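Local coordinates for phosphoenolpyruvate--protein phosphotransferase (Escherichia coli, PDB 5T12) that probably transfers a phosphoryl group from phosphoenolpyruvate to the carrier protein NPr in the nitrogen-metabolic phosphotransferase system, this chain being the enzyme's EIN domain, at residues R55-R60 and L169-L174. The protein carries 1 engineered substitution. Residues are numbered along the deposited sequence; the frame is centred on the assembly and turned at random.
Sequences RRYSKR and LPQDRL
Across the junction between the helical and the alpha/beta (PEP-utilising enzyme mobile-domain) subdomains of the EIN domain of Enzyme I-Ntr, Tyr57 and Arg60 on helix 36-61 reach Gln171, which sits in the loop leading from helix 163-166 into strand 174-179. Gln171 does the bridging: with CG anti to its backbone N (chi1 169°) and the chain extended beyond, its amide is carried straight out to the helix, and Tyr57 points toward it. Tyr57 OH sits over the flat face of the amide, 3.3 Å from Gln171 CD. Gln171 NE2 is 3.0 Å from Tyr57 OH, yet its N-H bonds lie in the amide plane and miss the hydroxyl above it. Gln171 NE2 also stands 3.6 Å from Tyr57 CE1, approaching the ring obliquely, with amide and ring planes 65° apart. Along helix 36-61, the bend of Arg60 at chi3 (37°) sets its guanidinium beside the tyrosine, whose ring edge, at CD1, meets one guanidinium face near the rim. Leu195 of helix 187-195 touches both Tyr57 and Gln171, while Phe61 packs its ring nearly parallel to that of Tyr57. At 3.7 Å from Arg60 NH2, at the guanidinium edge, Gln171 OE1 is too far for a hydrogen bond but may be drawn weakly by the charge. With only 113 Å² buried, Gln171 touches the helix without being hydrogen-bonded to it.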
ATOM      1  N   ARG A  55       5.486  -8.548 -11.364  1.00 33.73           N
ATOM      2  CA  ARG A  55       6.299  -9.648 -11.871  1.00 44.28           C
ATOM      3  C   ARG A  55       7.460  -9.957 -10.930  1.00 40.01           C
ATOM      4  O   ARG A  55       7.746 -11.127 -10.648  1.00 41.51           O
ATOM      5  CB  ARG A  55       6.804  -9.316 -13.278  1.00 41.66           C
ATOM      6  CG  ARG A  55       6.843 -10.509 -14.229  1.00 36.88           C
ATOM      7  CD  ARG A  55       7.137 -10.104 -15.676  1.00 64.64           C
ATOM      8  NE  ARG A  55       5.952  -9.628 -16.388  1.00 60.84           N
ATOM      9  CZ  ARG A  55       5.816  -8.402 -16.887  1.00 57.88           C
ATOM     10  NH1 ARG A  55       6.798  -7.523 -16.761  1.00 68.41           N
ATOM     11  NH2 ARG A  55       4.702  -8.058 -17.522  1.00 51.61           N
ATOM     12  N   ARG A  56       8.137  -8.921 -10.422  1.00 45.80           N
ATOM     13  CA  ARG A  56       9.272  -9.154  -9.533  1.00 50.46           C
ATOM     14  C   ARG A  56       8.826  -9.578  -8.140  1.00 45.99           C
ATOM     15  O   ARG A  56       9.522 -10.357  -7.481  1.00 55.65           O
ATOM     16  CB  ARG A  56      10.150  -7.906  -9.430  1.00 50.42           C
ATOM     17  CG  ARG A  56       9.800  -6.782 -10.384  1.00 64.74           C
ATOM     18  CD  ARG A  56      10.379  -7.009 -11.773  1.00 54.45           C
ATOM     19  NE  ARG A  56      11.338  -5.973 -12.135  1.00 70.41           N
ATOM     20  CZ  ARG A  56      12.650  -6.076 -11.952  1.00 90.26           C
ATOM     21  NH1 ARG A  56      13.455  -5.084 -12.309  1.00 82.83           N
ATOM     22  NH2 ARG A  56      13.160  -7.175 -11.413  1.00 69.86           N
ATOM     23  N   TYR A  57       7.684  -9.068  -7.670  1.00 36.51           N
ATOM     24  CA  TYR A  57       7.217  -9.424  -6.334  1.00 34.52           C
ATOM     25  C   TYR A  57       6.914 -10.914  -6.236  1.00 35.33           C
ATOM     26  O   TYR A  57       7.326 -11.575  -5.276  1.00 52.73           O
ATOM     27  CB  TYR A  57       5.990  -8.589  -5.966  1.00 47.39           C
ATOM     28  CG  TYR A  57       6.331  -7.223  -5.410  1.00 51.59           C
ATOM     29  CD1 TYR A  57       7.547  -6.992  -4.779  1.00 61.94           C
ATOM     30  CD2 TYR A  57       5.437  -6.165  -5.514  1.00 68.41           C
ATOM     31  CE1 TYR A  57       7.865  -5.747  -4.269  1.00 50.60           C
ATOM     32  CE2 TYR A  57       5.746  -4.914  -5.005  1.00 59.81           C
ATOM     33  CZ  TYR A  57       6.960  -4.713  -4.384  1.00 69.25           C
ATOM     34  OH  TYR A  57       7.270  -3.472  -3.877  1.00 78.06           O
ATOM     35  N   SER A  58       6.201 -11.461  -7.224  1.00 40.35           N
ATOM     36  CA  SER A  58       5.966 -12.902  -7.252  1.00 46.40           C
ATOM     37  C   SER A  58       7.266 -13.677  -7.428  1.00 38.45           C
ATOM     38  O   SER A  58       7.400 -14.788  -6.902  1.00 39.53           O
ATOM     39  CB  SER A  58       4.980 -13.252  -8.365  1.00 36.15           C
ATOM     40  OG  SER A  58       5.401 -12.718  -9.608  1.00 61.88           O
ATOM     41  N   LYS A  59       8.225 -13.113  -8.165  1.00 49.45           N
ATOM     42  CA  LYS A  59       9.545 -13.728  -8.266  1.00 55.94           C
ATOM     43  C   LYS A  59      10.256 -13.737  -6.920  1.00 53.34           C
ATOM     44  O   LYS A  59      10.983 -14.687  -6.606  1.00 63.33           O
ATOM     45  CB  LYS A  59      10.381 -12.988  -9.308  1.00 68.74           C
ATOM     46  CG  LYS A  59      11.831 -13.430  -9.392  1.00 70.11           C
ATOM     47  CD  LYS A  59      12.662 -12.380 -10.105  1.00 71.56           C
ATOM     48  CE  LYS A  59      12.564 -11.043  -9.389  1.00 66.35           C
ATOM     49  NZ  LYS A  59      13.190  -9.943 -10.167  1.00 54.59           N
ATOM     50  N   ARG A  60      10.054 -12.695  -6.111  1.00 46.51           N
ATOM     51  CA  ARG A  60      10.674 -12.633  -4.793  1.00 48.47           C
ATOM     52  C   ARG A  60       9.893 -13.440  -3.763  1.00 53.42           C
ATOM     53  O   ARG A  60      10.492 -14.123  -2.924  1.00 65.51           O
ATOM     54  CB  ARG A  60      10.790 -11.180  -4.337  1.00 50.77           C
ATOM     55  CG  ARG A  60      11.887 -10.383  -5.015  1.00 47.18           C
ATOM     56  CD  ARG A  60      11.764  -8.919  -4.642  1.00 57.29           C
ATOM     57  NE  ARG A  60      11.339  -8.762  -3.254  1.00 71.10           N
ATOM     58  CZ  ARG A  60      10.958  -7.610  -2.714  1.00 59.61           C
ATOM     59  NH1 ARG A  60      10.585  -7.564  -1.442  1.00 40.87           N
ATOM     60  NH2 ARG A  60      10.945  -6.505  -3.445  1.00 62.91           N
ATOM     61  N   LEU A 169       1.618   3.671  -1.459  1.00 36.63           N
ATOM     62  CA  LEU A 169       2.816   3.978  -0.697  1.00 35.56           C
ATOM     63  C   LEU A 169       4.053   3.502  -1.445  1.00 26.29           C
ATOM     64  O   LEU A 169       4.034   2.432  -2.065  1.00 30.11           O
ATOM     65  CB  LEU A 169       2.776   3.319   0.690  1.00 30.51           C
ATOM     66  CG  LEU A 169       1.655   3.756   1.634  1.00 37.04           C
ATOM     67  CD1 LEU A 169       1.725   2.975   2.935  1.00 21.64           C
ATOM     68  CD2 LEU A 169       1.729   5.251   1.899  1.00 33.49           C
ATOM     69  N   PRO A 170       5.139   4.275  -1.412  1.00 36.15           N
ATOM     70  CA  PRO A 170       6.403   3.807  -1.998  1.00 39.07           C
ATOM     71  C   PRO A 170       7.106   2.843  -1.049  1.00 35.94           C
ATOM     72  O   PRO A 170       7.218   3.104   0.150  1.00 38.16           O
ATOM     73  CB  PRO A 170       7.207   5.097  -2.184  1.00 34.31           C
ATOM     74  CG  PRO A 170       6.687   6.007  -1.116  1.00 28.93           C
ATOM     75  CD  PRO A 170       5.227   5.668  -0.939  1.00 26.25           C
ATOM     76  N   GLN A 171       7.580   1.720  -1.595  1.00 43.95           N
ATOM     77  CA  GLN A 171       8.220   0.709  -0.756  1.00 46.66           C
ATOM     78  C   GLN A 171       9.550   1.202  -0.199  1.00 36.10           C
ATOM     79  O   GLN A 171       9.873   0.942   0.965  1.00 45.27           O
ATOM     80  CB  GLN A 171       8.427  -0.585  -1.541  1.00 54.26           C
ATOM     81  CG  GLN A 171       9.322  -1.588  -0.821  1.00 88.03           C
ATOM     82  CD  GLN A 171       9.540  -2.862  -1.610  1.00 78.11           C
ATOM     83  OE1 GLN A 171      10.414  -2.929  -2.475  1.00 80.10           O
ATOM     84  NE2 GLN A 171       8.748  -3.884  -1.311  1.00 81.77           N
ATOM     85  N   ASP A 172      10.335   1.909  -1.018  1.00 39.64           N
ATOM     86  CA  ASP A 172      11.670   2.323  -0.598  1.00 41.37           C
ATOM     87  C   ASP A 172      11.629   3.208   0.641  1.00 31.03           C
ATOM     88  O   ASP A 172      12.562   3.185   1.452  1.00 54.44           O
ATOM     89  CB  ASP A 172      12.375   3.048  -1.743  1.00 39.68           C
ATOM     90  CG  ASP A 172      11.551   4.192  -2.300  1.00 67.29           C
ATOM     91  OD1 ASP A 172      10.340   3.995  -2.535  1.00 46.25           O
ATOM     92  OD2 ASP A 172      12.112   5.290  -2.495  1.00 73.52           O
ATOM     93  N   ARG A 173      10.558   3.981   0.812  1.00 35.87           N
ATOM     94  CA  ARG A 173      10.439   4.879   1.953  1.00 28.90           C
ATOM     95  C   ARG A 173       9.739   4.236   3.142  1.00 31.82           C
ATOM     96  O   ARG A 173      10.008   4.616   4.287  1.00 35.41           O
ATOM     97  CB  ARG A 173       9.685   6.146   1.542  1.00 36.38           C
ATOM     98  CG  ARG A 173      10.348   6.927   0.421  1.00 37.55           C
ATOM     99  CD  ARG A 173       9.667   8.269   0.234  1.00 42.86           C
ATOM    100  NE  ARG A 173      10.590   9.291  -0.250  1.00 66.31           N
ATOM    101  CZ  ARG A 173      10.508   9.870  -1.443  1.00 72.67           C
ATOM    102  NH1 ARG A 173       9.535   9.537  -2.279  1.00 81.29           N
ATOM    103  NH2 ARG A 173      11.395  10.789  -1.795  1.00 73.86           N
ATOM    104  N   LEU A 174       8.853   3.272   2.900  1.00 41.79           N
ATOM    105  CA  LEU A 174       8.102   2.619   3.969  1.00 29.72           C
ATOM    106  C   LEU A 174       8.987   1.578   4.641  1.00 34.22           C
ATOM    107  O   LEU A 174       9.361   0.576   4.021  1.00 28.67           O
ATOM    108  CB  LEU A 174       6.832   1.983   3.413  1.00 32.84           C
ATOM    109  CG  LEU A 174       5.934   1.254   4.413  1.00 37.34           C
ATOM    110  CD1 LEU A 174       5.366   2.226   5.434  1.00 25.65           C
ATOM    111  CD2 LEU A 174       4.817   0.516   3.691  1.00 33.30           C
TER